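Local coordinates for protein bifunctional dTDP-4-dehydrorhamnose 3,5-epimerase/dTDP-4-dehydrorhamnose reductase (Arabidopsis thaliana, PDB 4QQR) that converts dTDP-4-dehydro-6-deoxy-glucose to dTDP-beta-L-rhamnose by epimerising C3' and C5' and then reducing the 4-keto group with NADPH, and also accepts the UDP-linked sugar, at residues A[163-168]-A[218-223]; A[191-196]-A[227-232]; A[169-174]-A[199-204]. One frame throughout, in Å; residues are numbered along the deposited sequence.

Contact 1. Residues A[163-168]-A[218-223]; sequences TLRVRM and IYNFTN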
ATOM      1  N   THR A 163     -11.692   1.811  10.690  1.00 44.82           N
ATOM      2  CA  THR A 163     -10.546   0.994  11.064  1.00 40.87           C
ATOM      3  C   THR A 163     -10.368   0.876  12.581  1.00 40.55           C
ATOM      4  O   THR A 163     -10.304   1.876  13.303  1.00 37.92           O
ATOM      5  CB  THR A 163      -9.279   1.544  10.435  1.00 37.50           C
ATOM      6  OG1 THR A 163      -9.368   1.357   9.029  1.00 40.16           O
ATOM      7  CG2 THR A 163      -8.039   0.821  10.952  1.00 39.51           C
ATOM      8  N   LEU A 164     -10.297  -0.371  13.036  1.00 38.92           N
ATOM      9  CA  LEU A 164     -10.162  -0.708  14.449  1.00 41.56           C
ATOM     10  C   LEU A 164      -8.784  -1.333  14.724  1.00 43.68           C
ATOM     11  O   LEU A 164      -8.433  -2.375  14.143  1.00 38.80           O
ATOM     12  CB  LEU A 164     -11.289  -1.662  14.880  1.00 36.38           C
ATOM     13  CG  LEU A 164     -12.656  -1.088  15.299  1.00 35.73           C
ATOM     14  CD1 LEU A 164     -12.918   0.228  14.656  1.00 37.79           C
ATOM     15  CD2 LEU A 164     -13.799  -2.034  14.964  1.00 33.13           C
ATOM     16  N   ARG A 165      -8.001  -0.693  15.598  1.00 40.11           N
ATOM     17  CA  ARG A 165      -6.689  -1.222  15.959  1.00 37.90           C
ATOM     18  C   ARG A 165      -6.803  -2.208  17.120  1.00 42.17           C
ATOM     19  O   ARG A 165      -6.852  -1.811  18.295  1.00 45.07           O
ATOM     20  CB  ARG A 165      -5.718  -0.095  16.304  1.00 37.39           C
ATOM     21  CG  ARG A 165      -5.525   0.945  15.200  1.00 39.83           C
ATOM     22  CD  ARG A 165      -4.354   1.857  15.541  1.00 42.11           C
ATOM     23  NE  ARG A 165      -4.040   2.851  14.518  1.00 39.30           N
ATOM     24  CZ  ARG A 165      -3.669   4.104  14.779  1.00 41.87           C
ATOM     25  NH1 ARG A 165      -3.584   4.526  16.033  1.00 42.41           N
ATOM     26  NH2 ARG A 165      -3.391   4.938  13.782  1.00 39.93           N
ATOM     27  N   VAL A 166      -6.855  -3.494  16.781  1.00 41.13           N
ATOM     28  CA  VAL A 166      -6.905  -4.581  17.760  1.00 37.54           C
ATOM     29  C   VAL A 166      -5.477  -5.001  18.084  1.00 39.83           C
ATOM     30  O   VAL A 166      -4.649  -5.112  17.179  1.00 45.12           O
ATOM     31  CB  VAL A 166      -7.712  -5.786  17.202  1.00 38.90           C
ATOM     32  CG1 VAL A 166      -7.430  -7.076  17.979  1.00 39.32           C
ATOM     33  CG2 VAL A 166      -9.196  -5.471  17.179  1.00 35.47           C
ATOM     34  N   ARG A 167      -5.182  -5.190  19.371  1.00 41.74           N
ATOM     35  CA  ARG A 167      -3.872  -5.685  19.819  1.00 40.28           C
ATOM     36  C   ARG A 167      -4.068  -6.912  20.701  1.00 39.56           C
ATOM     37  O   ARG A 167      -5.033  -6.974  21.467  1.00 37.27           O
ATOM     38  CB  ARG A 167      -3.109  -4.630  20.629  1.00 39.09           C
ATOM     39  CG  ARG A 167      -2.633  -3.391  19.881  1.00 38.78           C
ATOM     40  CD  ARG A 167      -1.113  -3.280  19.868  1.00 35.47           C
ATOM     41  NE  ARG A 167      -0.545  -3.370  21.198  1.00 39.35           N
ATOM     42  CZ  ARG A 167       0.712  -3.716  21.455  1.00 39.80           C
ATOM     43  NH1 ARG A 167       1.550  -4.003  20.479  1.00 40.09           N
ATOM     44  NH2 ARG A 167       1.129  -3.777  22.699  1.00 42.60           N
ATOM     45  N   MET A 168      -3.139  -7.865  20.578  1.00 43.20           N
ATOM     46  CA  MET A 168      -3.113  -9.111  21.358  1.00 43.93           C
ATOM     47  C   MET A 168      -4.480  -9.624  21.797  1.00 44.38           C
ATOM     48  O   MET A 168      -4.744  -9.690  23.000  1.00 42.31           O
ATOM     49  CB  MET A 168      -2.238  -8.929  22.606  1.00 44.78           C
ATOM     50  CG  MET A 168      -0.752  -8.782  22.308  1.00 48.77           C
ATOM     51  SD  MET A 168       0.049  -7.593  23.407  1.00 45.79           S
ATOM     52  CE  MET A 168       1.711  -8.259  23.449  1.00 44.92           C
ATOM     53  N   ILE A 218     -10.344   6.215  12.266  1.00 39.84           N
ATOM     54  CA  ILE A 218      -9.554   5.257  13.016  1.00 42.88           C
ATOM     55  C   ILE A 218      -9.963   5.240  14.496  1.00 43.27           C
ATOM     56  O   ILE A 218     -10.180   6.292  15.084  1.00 45.76           O
ATOM     57  CB  ILE A 218      -8.044   5.573  12.874  1.00 41.49           C
ATOM     58  CG1 ILE A 218      -7.592   5.331  11.431  1.00 43.82           C
ATOM     59  CG2 ILE A 218      -7.212   4.731  13.834  1.00 43.45           C
ATOM     60  CD1 ILE A 218      -6.204   5.899  11.092  1.00 40.05           C
ATOM     61  N   TYR A 219     -10.099   4.054  15.082  1.00 40.00           N
ATOM     62  CA  TYR A 219     -10.219   3.947  16.534  1.00 40.20           C
ATOM     63  C   TYR A 219      -9.201   2.957  17.069  1.00 41.51           C
ATOM     64  O   TYR A 219      -9.134   1.813  16.606  1.00 42.03           O
ATOM     65  CB  TYR A 219     -11.610   3.487  16.972  1.00 37.54           C
ATOM     66  CG  TYR A 219     -12.710   4.491  16.770  1.00 38.94           C
ATOM     67  CD1 TYR A 219     -13.252   4.702  15.505  1.00 41.46           C
ATOM     68  CD2 TYR A 219     -13.229   5.220  17.837  1.00 38.19           C
ATOM     69  CE1 TYR A 219     -14.275   5.616  15.298  1.00 39.81           C
ATOM     70  CE2 TYR A 219     -14.254   6.143  17.640  1.00 38.61           C
ATOM     71  CZ  TYR A 219     -14.773   6.333  16.359  1.00 40.21           C
ATOM     72  OH  TYR A 219     -15.789   7.230  16.108  1.00 40.94           O
ATOM     73  N   ASN A 220      -8.398   3.415  18.027  1.00 41.11           N
ATOM     74  CA  ASN A 220      -7.643   2.530  18.897  1.00 38.14           C
ATOM     75  C   ASN A 220      -8.684   1.640  19.564  1.00 36.32           C
ATOM     76  O   ASN A 220      -9.683   2.136  20.083  1.00 37.35           O
ATOM     77  CB  ASN A 220      -6.855   3.335  19.948  1.00 40.05           C
ATOM     78  CG  ASN A 220      -5.573   3.980  19.388  1.00 40.11           C
ATOM     79  OD1 ASN A 220      -5.043   3.584  18.343  1.00 38.79           O
ATOM     80  ND2 ASN A 220      -5.065   4.963  20.109  1.00 39.94           N
ATOM     81  N   PHE A 221      -8.471   0.329  19.522  1.00 37.09           N
ATOM     82  CA  PHE A 221      -9.522  -0.629  19.887  1.00 38.80           C
ATOM     83  C   PHE A 221      -8.995  -1.669  20.884  1.00 38.91           C
ATOM     84  O   PHE A 221      -9.185  -2.874  20.727  1.00 38.50           O
ATOM     85  CB  PHE A 221     -10.113  -1.301  18.623  1.00 40.47           C
ATOM     86  CG  PHE A 221     -11.553  -1.727  18.777  1.00 37.97           C
ATOM     87  CD1 PHE A 221     -12.539  -0.793  19.025  1.00 39.00           C
ATOM     88  CD2 PHE A 221     -11.915  -3.056  18.685  1.00 39.20           C
ATOM     89  CE1 PHE A 221     -13.852  -1.167  19.178  1.00 36.92           C
ATOM     90  CE2 PHE A 221     -13.235  -3.431  18.839  1.00 41.06           C
ATOM     91  CZ  PHE A 221     -14.199  -2.477  19.084  1.00 38.64           C
ATOM     92  N   THR A 222      -8.315  -1.174  21.910  1.00 39.21           N
ATOM     93  CA  THR A 222      -7.823  -1.992  22.995  1.00 35.18           C
ATOM     94  C   THR A 222      -8.482  -1.391  24.210  1.00 35.41           C
ATOM     95  O   THR A 222      -8.965  -0.269  24.144  1.00 31.53           O
ATOM     96  CB  THR A 222      -6.306  -1.894  23.114  1.00 35.85           C
ATOM     97  OG1 THR A 222      -5.897  -0.530  22.953  1.00 39.27           O
ATOM     98  CG2 THR A 222      -5.653  -2.702  22.031  1.00 36.80           C
ATOM     99  N   ASN A 223      -8.543  -2.149  25.299  1.00 39.09           N
ATOM    100  CA  ASN A 223      -9.091  -1.643  26.551  1.00 39.25           C
ATOM    101  C   ASN A 223      -8.158  -0.595  27.106  1.00 36.91           C
ATOM    102  O   ASN A 223      -6.956  -0.645  26.846  1.00 40.05           O
ATOM    103  CB  ASN A 223      -9.253  -2.770  27.568  1.00 38.85           C
ATOM    104  CG  ASN A 223     -10.314  -3.750  27.169  1.00 39.37           C
ATOM    105  OD1 ASN A 223     -10.094  -4.578  26.293  1.00 43.89           O
ATOM    106  ND2 ASN A 223     -11.476  -3.667  27.803  1.00 40.19           N
TER
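Thr163, Leu164 and Arg165 pair in parallel register with Ile218, Tyr219 and Asn220, joining the last two strands of the Rossmann sheet. Three backbone bonds alternate between the two strands. Tyr219 N reaches Thr163 O at 2.8 Å, Arg165 N meets Tyr219 O at 2.9 Å, and Phe221 N gives a more bent bond to Arg165 O (3.0 Å).

Apolar contacts gather on the Leu164 side of the sheet. Leu164 sets CG over the face of the Phe221 ring, 3.8 Å from its centroid, a CH-pi contact, while Val166 CG2 touches the ring edge at CD2. With CG roughly anti to its N (chi1 -151°), Phe221 turns its ring face to Leu164, and helix 200-212 packs against it through Ser207 and Met210.

Polar contacts belong to the other face. The extended Arg165 chain carries NH1 to Asn220 OD1 (2.9 Å), the acceptor lying 21° out of the guanidinium plane, and Ile218 CG2 covers one guanidinium face. Glu152 forms a salt bridge with NE, the carbonyls of Lys132 and Glu133 take NH1 and NH2, and Asn220 ND2 binds those of Phe131 and Asp268. A methionine in place of Arg165 would probably leave Glu152 without its counter-charge and Asn220 OD1 without this donor. The pairing thus separates a largely apolar face from one where a buried, probably charged arginine is neutralised by a carboxylate and bound by carbonyl oxygens.

Contact 2. Residues A[191-196]-A[227-232]; sequences VDIPNS and VSHNEI
Asp192 turns CG anti to its backbone N (chi1 -164°), which brings OD1 to the start of helix 229-239; in His229, CG lies anti to the carbonyl carbon, which holds the imidazole beside the 191-196 loop. Asp192 OD1 accepts from Asn230 N at 3.1 Å, on the anti side of the carboxylate, and lies close to Ser228 OG, a weak bond that is not settled.

The imidazole offers ND1 as acceptor to Ile193 N, 2.9 Å away and within 10° of the ring plane. ND1 would therefore be unprotonated here, consistent with a neutral ring. The amide of Asn230 is stacked on the Asp192 carboxylate, the two planes 24° apart, while Asn230 OD1 is engaged by Trp246 NE1.

Beyond these side chains the backbones run antiparallel. Asn195 N binds Val227 O (2.9 Å) and Val227 N binds Asn195 O (3.1 Å), a single hydrogen-bonded bridge. Asn195 ND2 turns back to Ile193 O, approaching from above the carbonyl plane, and is also held by Asn264 OD1.

Ser228 and Glu231 close the helix start reciprocally: Glu231 N donates to Ser228 OG at 3.2 Å, and Ser228 N to Glu231 OE2 at 2.8 Å. This is the classic capping box, here with an aspartate from a neighbouring loop receiving another N-H of the first turn.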
ATOM      1  N   VAL A 191       8.300 -12.464  28.399  1.00 62.57           N
ATOM      2  CA  VAL A 191       9.118 -11.258  28.303  1.00 61.40           C
ATOM      3  C   VAL A 191       8.824 -10.189  29.346  1.00 58.87           C
ATOM      4  O   VAL A 191       9.682  -9.336  29.627  1.00 58.51           O
ATOM      5  CB  VAL A 191       8.950 -10.617  26.929  1.00 59.73           C
ATOM      6  CG1 VAL A 191      10.239  -9.904  26.515  1.00 62.24           C
ATOM      7  CG2 VAL A 191       8.532 -11.676  25.908  1.00 64.43           C
ATOM      8  N   ASP A 192       7.602 -10.227  29.879  1.00 53.61           N
ATOM      9  CA  ASP A 192       7.070  -9.197  30.781  1.00 48.78           C
ATOM     10  C   ASP A 192       7.178  -7.728  30.351  1.00 47.70           C
ATOM     11  O   ASP A 192       7.978  -6.976  30.908  1.00 47.93           O
ATOM     12  CB  ASP A 192       7.669  -9.333  32.166  1.00 46.57           C
ATOM     13  CG  ASP A 192       6.888  -8.558  33.198  1.00 49.25           C
ATOM     14  OD1 ASP A 192       5.645  -8.723  33.251  1.00 44.52           O
ATOM     15  OD2 ASP A 192       7.523  -7.780  33.942  1.00 49.23           O
ATOM     16  N   ILE A 193       6.349  -7.317  29.393  1.00 45.62           N
ATOM     17  CA  ILE A 193       6.251  -5.914  28.992  1.00 46.92           C
ATOM     18  C   ILE A 193       4.795  -5.466  29.102  1.00 47.07           C
ATOM     19  O   ILE A 193       3.902  -6.127  28.565  1.00 45.42           O
ATOM     20  CB  ILE A 193       6.688  -5.698  27.513  1.00 51.68           C
ATOM     21  CG1 ILE A 193       7.931  -6.529  27.149  1.00 51.99           C
ATOM     22  CG2 ILE A 193       6.885  -4.214  27.200  1.00 43.39           C
ATOM     23  CD1 ILE A 193       9.231  -5.747  27.198  1.00 56.38           C
ATOM     24  N   PRO A 194       4.548  -4.338  29.791  1.00 47.66           N
ATOM     25  CA  PRO A 194       3.204  -3.741  29.813  1.00 44.68           C
ATOM     26  C   PRO A 194       2.757  -3.459  28.378  1.00 43.37           C
ATOM     27  O   PRO A 194       3.514  -2.837  27.613  1.00 38.94           O
ATOM     28  CB  PRO A 194       3.416  -2.399  30.527  1.00 42.83           C
ATOM     29  CG  PRO A 194       4.752  -2.447  31.111  1.00 46.41           C
ATOM     30  CD  PRO A 194       5.564  -3.471  30.407  1.00 45.10           C
ATOM     31  N   ASN A 195       1.559  -3.903  28.014  1.00 42.71           N
ATOM     32  CA  ASN A 195       1.033  -3.667  26.667  1.00 39.64           C
ATOM     33  C   ASN A 195      -0.452  -3.320  26.689  1.00 40.74           C
ATOM     34  O   ASN A 195      -1.168  -3.719  27.606  1.00 44.02           O
ATOM     35  CB  ASN A 195       1.270  -4.892  25.775  1.00 38.59           C
ATOM     36  CG  ASN A 195       2.649  -4.882  25.093  1.00 42.90           C
ATOM     37  OD1 ASN A 195       2.848  -4.231  24.073  1.00 39.91           O
ATOM     38  ND2 ASN A 195       3.596  -5.618  25.659  1.00 44.23           N
ATOM     39  N   SER A 196      -0.913  -2.566  25.694  1.00 40.03           N
ATOM     40  CA  SER A 196      -2.353  -2.425  25.447  1.00 38.55           C
ATOM     41  C   SER A 196      -2.901  -3.701  24.809  1.00 37.44           C
ATOM     42  O   SER A 196      -2.256  -4.307  23.954  1.00 35.22           O
ATOM     43  CB  SER A 196      -2.662  -1.214  24.559  1.00 37.97           C
ATOM     44  OG  SER A 196      -2.825  -0.039  25.334  1.00 39.16           O
ATOM     45  N   VAL A 227      -1.508  -4.120  30.633  1.00 40.46           N
ATOM     46  CA  VAL A 227      -1.031  -5.251  31.460  1.00 44.11           C
ATOM     47  C   VAL A 227       0.293  -5.820  30.965  1.00 44.97           C
ATOM     48  O   VAL A 227       0.532  -5.918  29.761  1.00 42.67           O
ATOM     49  CB  VAL A 227      -1.979  -6.489  31.504  1.00 42.92           C
ATOM     50  CG1 VAL A 227      -2.664  -6.617  32.854  1.00 43.43           C
ATOM     51  CG2 VAL A 227      -2.952  -6.516  30.327  1.00 42.44           C
ATOM     52  N   SER A 228       1.137  -6.241  31.901  1.00 45.19           N
ATOM     53  CA  SER A 228       2.324  -6.994  31.528  1.00 47.35           C
ATOM     54  C   SER A 228       1.943  -8.462  31.450  1.00 45.05           C
ATOM     55  O   SER A 228       0.843  -8.855  31.886  1.00 41.03           O
ATOM     56  CB  SER A 228       3.431  -6.796  32.547  1.00 47.46           C
ATOM     57  OG  SER A 228       3.111  -7.464  33.754  1.00 49.45           O
ATOM     58  N   HIS A 229       2.845  -9.266  30.884  1.00 46.02           N
ATOM     59  CA  HIS A 229       2.643 -10.716  30.776  1.00 46.68           C
ATOM     60  C   HIS A 229       2.533 -11.347  32.143  1.00 42.87           C
ATOM     61  O   HIS A 229       1.762 -12.286  32.339  1.00 43.48           O
ATOM     62  CB  HIS A 229       3.799 -11.369  30.025  1.00 49.77           C
ATOM     63  CG  HIS A 229       4.079 -10.749  28.697  1.00 47.90           C
ATOM     64  ND1 HIS A 229       4.676  -9.511  28.569  1.00 49.77           N
ATOM     65  CD2 HIS A 229       3.838 -11.176  27.438  1.00 48.50           C
ATOM     66  CE1 HIS A 229       4.797  -9.213  27.292  1.00 49.63           C
ATOM     67  NE2 HIS A 229       4.293 -10.208  26.580  1.00 50.18           N
ATOM     68  N   ASN A 230       3.306 -10.810  33.084  1.00 43.03           N
ATOM     69  CA  ASN A 230       3.318 -11.311  34.451  1.00 42.88           C
ATOM     70  C   ASN A 230       2.021 -11.058  35.191  1.00 45.41           C
ATOM     71  O   ASN A 230       1.500 -11.958  35.860  1.00 45.90           O
ATOM     72  CB  ASN A 230       4.495 -10.734  35.235  1.00 41.56           C
ATOM     73  CG  ASN A 230       5.809 -11.453  34.941  1.00 44.45           C
ATOM     74  OD1 ASN A 230       5.827 -12.544  34.390  1.00 44.32           O
ATOM     75  ND2 ASN A 230       6.910 -10.845  35.329  1.00 47.30           N
ATOM     76  N   GLU A 231       1.491  -9.840  35.072  1.00 44.94           N
ATOM     77  CA  GLU A 231       0.263  -9.489  35.773  1.00 42.79           C
ATOM     78  C   GLU A 231      -0.825 -10.433  35.323  1.00 44.48           C
ATOM     79  O   GLU A 231      -1.724 -10.773  36.097  1.00 47.69           O
ATOM     80  CB  GLU A 231      -0.133  -8.031  35.528  1.00 42.26           C
ATOM     81  CG  GLU A 231       0.893  -7.047  36.074  1.00 46.35           C
ATOM     82  CD  GLU A 231       0.622  -5.593  35.707  1.00 50.39           C
ATOM     83  OE1 GLU A 231       0.458  -4.777  36.645  1.00 55.90           O
ATOM     84  OE2 GLU A 231       0.611  -5.254  34.494  1.00 47.68           O
ATOM     85  N   ILE A 232      -0.701 -10.888  34.077  1.00 40.56           N
ATOM     86  CA  ILE A 232      -1.649 -11.811  33.485  1.00 40.82           C
ATOM     87  C   ILE A 232      -1.467 -13.226  34.020  1.00 44.78           C
ATOM     88  O   ILE A 232      -2.422 -13.841  34.496  1.00 42.71           O
ATOM     89  CB  ILE A 232      -1.526 -11.806  31.956  1.00 43.68           C
ATOM     90  CG1 ILE A 232      -2.107 -10.502  31.391  1.00 42.75           C
ATOM     91  CG2 ILE A 232      -2.223 -13.030  31.348  1.00 38.43           C
ATOM     92  CD1 ILE A 232      -1.928 -10.340  29.874  1.00 42.68           C
TER

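Contact 3. Residues A[169-174]-A[199-204]; sequences PISSDL and ILDELL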
ATOM      1  N   PRO A 169      -5.353  -9.992  20.837  1.00 44.59           N
ATOM      2  CA  PRO A 169      -6.756 -10.301  21.182  1.00 40.47           C
ATOM      3  C   PRO A 169      -6.878 -11.425  22.214  1.00 40.92           C
ATOM      4  O   PRO A 169      -6.073 -12.366  22.192  1.00 41.03           O
ATOM      5  CB  PRO A 169      -7.372 -10.712  19.845  1.00 40.03           C
ATOM      6  CG  PRO A 169      -6.203 -11.073  18.964  1.00 41.29           C
ATOM      7  CD  PRO A 169      -5.046 -10.256  19.421  1.00 36.00           C
ATOM      8  N   ILE A 170      -7.869 -11.305  23.102  1.00 45.40           N
ATOM      9  CA  ILE A 170      -8.062 -12.206  24.258  1.00 44.28           C
ATOM     10  C   ILE A 170      -9.527 -12.604  24.447  1.00 41.90           C
ATOM     11  O   ILE A 170     -10.431 -11.797  24.259  1.00 44.61           O
ATOM     12  CB  ILE A 170      -7.562 -11.529  25.558  1.00 43.37           C
ATOM     13  CG1 ILE A 170      -6.069 -11.784  25.764  1.00 43.89           C
ATOM     14  CG2 ILE A 170      -8.357 -11.980  26.779  1.00 43.90           C
ATOM     15  CD1 ILE A 170      -5.472 -10.948  26.869  1.00 43.46           C
ATOM     16  N   SER A 171      -9.761 -13.850  24.832  1.00 43.65           N
ATOM     17  CA  SER A 171     -11.115 -14.376  24.919  1.00 43.53           C
ATOM     18  C   SER A 171     -11.361 -15.087  26.248  1.00 46.74           C
ATOM     19  O   SER A 171     -10.416 -15.477  26.937  1.00 43.92           O
ATOM     20  CB  SER A 171     -11.352 -15.353  23.767  1.00 41.31           C
ATOM     21  OG  SER A 171     -12.584 -16.023  23.890  1.00 47.27           O
ATOM     22  N   SER A 172     -12.636 -15.257  26.591  1.00 45.23           N
ATOM     23  CA  SER A 172     -13.031 -16.092  27.713  1.00 47.16           C
ATOM     24  C   SER A 172     -12.808 -17.581  27.381  1.00 48.69           C
ATOM     25  O   SER A 172     -12.828 -18.430  28.260  1.00 49.33           O
ATOM     26  CB  SER A 172     -14.496 -15.848  28.058  1.00 42.85           C
ATOM     27  OG  SER A 172     -15.325 -16.360  27.034  1.00 43.23           O
ATOM     28  N   ASP A 173     -12.591 -17.884  26.106  1.00 48.80           N
ATOM     29  CA  ASP A 173     -12.327 -19.249  25.661  1.00 52.62           C
ATOM     30  C   ASP A 173     -10.825 -19.534  25.764  1.00 54.47           C
ATOM     31  O   ASP A 173     -10.056 -19.234  24.845  1.00 51.78           O
ATOM     32  CB  ASP A 173     -12.807 -19.414  24.212  1.00 54.98           C
ATOM     33  CG  ASP A 173     -12.859 -20.868  23.756  1.00 58.20           C
ATOM     34  OD1 ASP A 173     -13.982 -21.397  23.591  1.00 59.01           O
ATOM     35  OD2 ASP A 173     -11.784 -21.470  23.538  1.00 56.94           O
ATOM     36  N   LEU A 174     -10.402 -20.110  26.884  1.00 52.36           N
ATOM     37  CA  LEU A 174      -8.974 -20.301  27.129  1.00 55.31           C
ATOM     38  C   LEU A 174      -8.378 -21.505  26.391  1.00 59.32           C
ATOM     39  O   LEU A 174      -7.199 -21.824  26.559  1.00 57.12           O
ATOM     40  CB  LEU A 174      -8.695 -20.396  28.631  1.00 51.50           C
ATOM     41  CG  LEU A 174      -8.792 -19.071  29.399  1.00 53.87           C
ATOM     42  CD1 LEU A 174      -8.530 -19.298  30.882  1.00 56.99           C
ATOM     43  CD2 LEU A 174      -7.832 -18.005  28.833  1.00 49.62           C
ATOM     44  N   ILE A 199      -9.873  -7.038  24.851  1.00 37.36           N
ATOM     45  CA  ILE A 199     -10.727  -8.113  25.360  1.00 37.61           C
ATOM     46  C   ILE A 199     -11.895  -8.341  24.411  1.00 37.65           C
ATOM     47  O   ILE A 199     -12.899  -7.631  24.477  1.00 36.88           O
ATOM     48  CB  ILE A 199     -11.295  -7.807  26.744  1.00 36.60           C
ATOM     49  CG1 ILE A 199     -10.186  -7.436  27.721  1.00 33.50           C
ATOM     50  CG2 ILE A 199     -12.072  -9.007  27.244  1.00 40.71           C
ATOM     51  CD1 ILE A 199      -9.159  -8.511  27.858  1.00 36.02           C
ATOM     52  N   LEU A 200     -11.759  -9.317  23.515  1.00 40.12           N
ATOM     53  CA  LEU A 200     -12.768  -9.544  22.467  1.00 40.38           C
ATOM     54  C   LEU A 200     -14.197  -9.691  22.996  1.00 40.46           C
ATOM     55  O   LEU A 200     -15.137  -9.228  22.369  1.00 40.19           O
ATOM     56  CB  LEU A 200     -12.419 -10.765  21.617  1.00 40.34           C
ATOM     57  CG  LEU A 200     -11.116 -10.709  20.826  1.00 46.09           C
ATOM     58  CD1 LEU A 200     -10.895 -12.020  20.082  1.00 42.63           C
ATOM     59  CD2 LEU A 200     -11.106  -9.505  19.873  1.00 39.58           C
ATOM     60  N   ASP A 201     -14.352 -10.339  24.147  1.00 43.60           N
ATOM     61  CA  ASP A 201     -15.668 -10.569  24.735  1.00 41.59           C
ATOM     62  C   ASP A 201     -16.388  -9.268  25.063  1.00 42.58           C
ATOM     63  O   ASP A 201     -17.605  -9.183  24.912  1.00 42.54           O
ATOM     64  CB  ASP A 201     -15.543 -11.418  26.004  1.00 44.30           C
ATOM     65  CG  ASP A 201     -15.144 -12.843  25.712  1.00 47.83           C
ATOM     66  OD1 ASP A 201     -15.998 -13.736  25.883  1.00 50.71           O
ATOM     67  OD2 ASP A 201     -13.981 -13.067  25.300  1.00 49.98           O
ATOM     68  N   GLU A 202     -15.642  -8.266  25.532  1.00 41.36           N
ATOM     69  CA  GLU A 202     -16.209  -6.937  25.766  1.00 41.27           C
ATOM     70  C   GLU A 202     -16.233  -6.066  24.499  1.00 40.17           C
ATOM     71  O   GLU A 202     -17.235  -5.411  24.211  1.00 34.96           O
ATOM     72  CB  GLU A 202     -15.454  -6.209  26.873  1.00 37.84           C
ATOM     73  CG  GLU A 202     -15.980  -4.807  27.120  1.00 39.34           C
ATOM     74  CD  GLU A 202     -15.165  -4.058  28.162  1.00 45.50           C
ATOM     75  OE1 GLU A 202     -14.041  -4.519  28.465  1.00 45.02           O
ATOM     76  OE2 GLU A 202     -15.641  -3.022  28.682  1.00 46.10           O
ATOM     77  N   LEU A 203     -15.129  -6.083  23.751  1.00 37.63           N
ATOM     78  CA  LEU A 203     -14.918  -5.141  22.657  1.00 39.29           C
ATOM     79  C   LEU A 203     -15.657  -5.500  21.359  1.00 42.11           C
ATOM     80  O   LEU A 203     -16.126  -4.611  20.632  1.00 39.90           O
ATOM     81  CB  LEU A 203     -13.422  -4.959  22.383  1.00 41.79           C
ATOM     82  CG  LEU A 203     -12.742  -3.717  22.968  1.00 41.30           C
ATOM     83  CD1 LEU A 203     -13.597  -2.486  22.700  1.00 42.12           C
ATOM     84  CD2 LEU A 203     -12.500  -3.885  24.438  1.00 39.51           C
ATOM     85  N   LEU A 204     -15.778  -6.792  21.071  1.00 40.26           N
ATOM     86  CA  LEU A 204     -16.522  -7.214  19.885  1.00 40.49           C
ATOM     87  C   LEU A 204     -17.990  -6.786  19.882  1.00 39.86           C
ATOM     88  O   LEU A 204     -18.495  -6.328  18.866  1.00 39.71           O
ATOM     89  CB  LEU A 204     -16.370  -8.711  19.604  1.00 41.77           C
ATOM     90  CG  LEU A 204     -15.032  -9.067  18.961  1.00 40.66           C
ATOM     91  CD1 LEU A 204     -15.021 -10.483  18.401  1.00 44.54           C
ATOM     92  CD2 LEU A 204     -14.709  -8.056  17.876  1.00 46.66           C
TER
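Ile170 bridges to the start of helix 200-212 through its main chain and side chain alike. Its carbonyl oxygen receives Leu200 N at 2.9 Å, in the carbonyl plane, and its CG2 branch lies 3.7 Å from Ile199 CD1, the two side chains crossing at a slant. Helices 180-186 and 282-291 pack on Ile170 as well, through Phe180, Ile181 and Val290, and this buries the isoleucine.

Leu200, the first residue of the helix, turns toward the 169-174 loop. Its CG lies anti to the carbonyl carbon (chi1 -62°), and both methyls rest against Pro169 CB, CD1 at 3.8 Å. Trp23, an NADPH-binding residue by similarity, touches Pro169, Ser171 and Leu200.

The loop leaves the carboxyl end of strand 161-166, where cofactor and substrate sites of Rossmann-fold enzymes lie, so this packing is consistent with a place at the wall of the NADPH pocket. Within the loop Ser171 forms an ST turn, its OG accepting from Asp173 N at 2.9 Å.

Asp201, in the first helical turn, grips the same loop with both carboxylate oxygens. OD2 accepts Ser172 N (2.9 Å) from above the carboxylate plane, 41° out of it, whereas OD1 accepts Ser172 OG, also at 2.9 Å, on the syn side but well out of the carboxylate plane. Ser172 is thus held at two points, which probably restricts the turn of its side chain. The amino-terminal end of the helix would be expected to favour the negative charge of Asp201.

The six segments interleave along the chain: 163-168, 169-174, 191-196, 199-204, 218-223, 227-232. Contact 3 therefore falls wholly between the two halves of contact 1, whereas contact 2 alternates with both. Contact 1 lies in the six-stranded parallel sheet; contact 3, its centre about 13 Å away, follows at the carboxyl end of strand 161-166 and the start of helix 200-212. Contact 2 is more peripheral, its centre about 18 Å from that of contact 1 and 17 Å from that of contact 3. Asn223 OD1 probably bonds Ile199 N, tying contact 1 to contact 3. Together they connect the edge of the Rossmann sheet, beside the likely NADPH site, to the outlying helix 229-239.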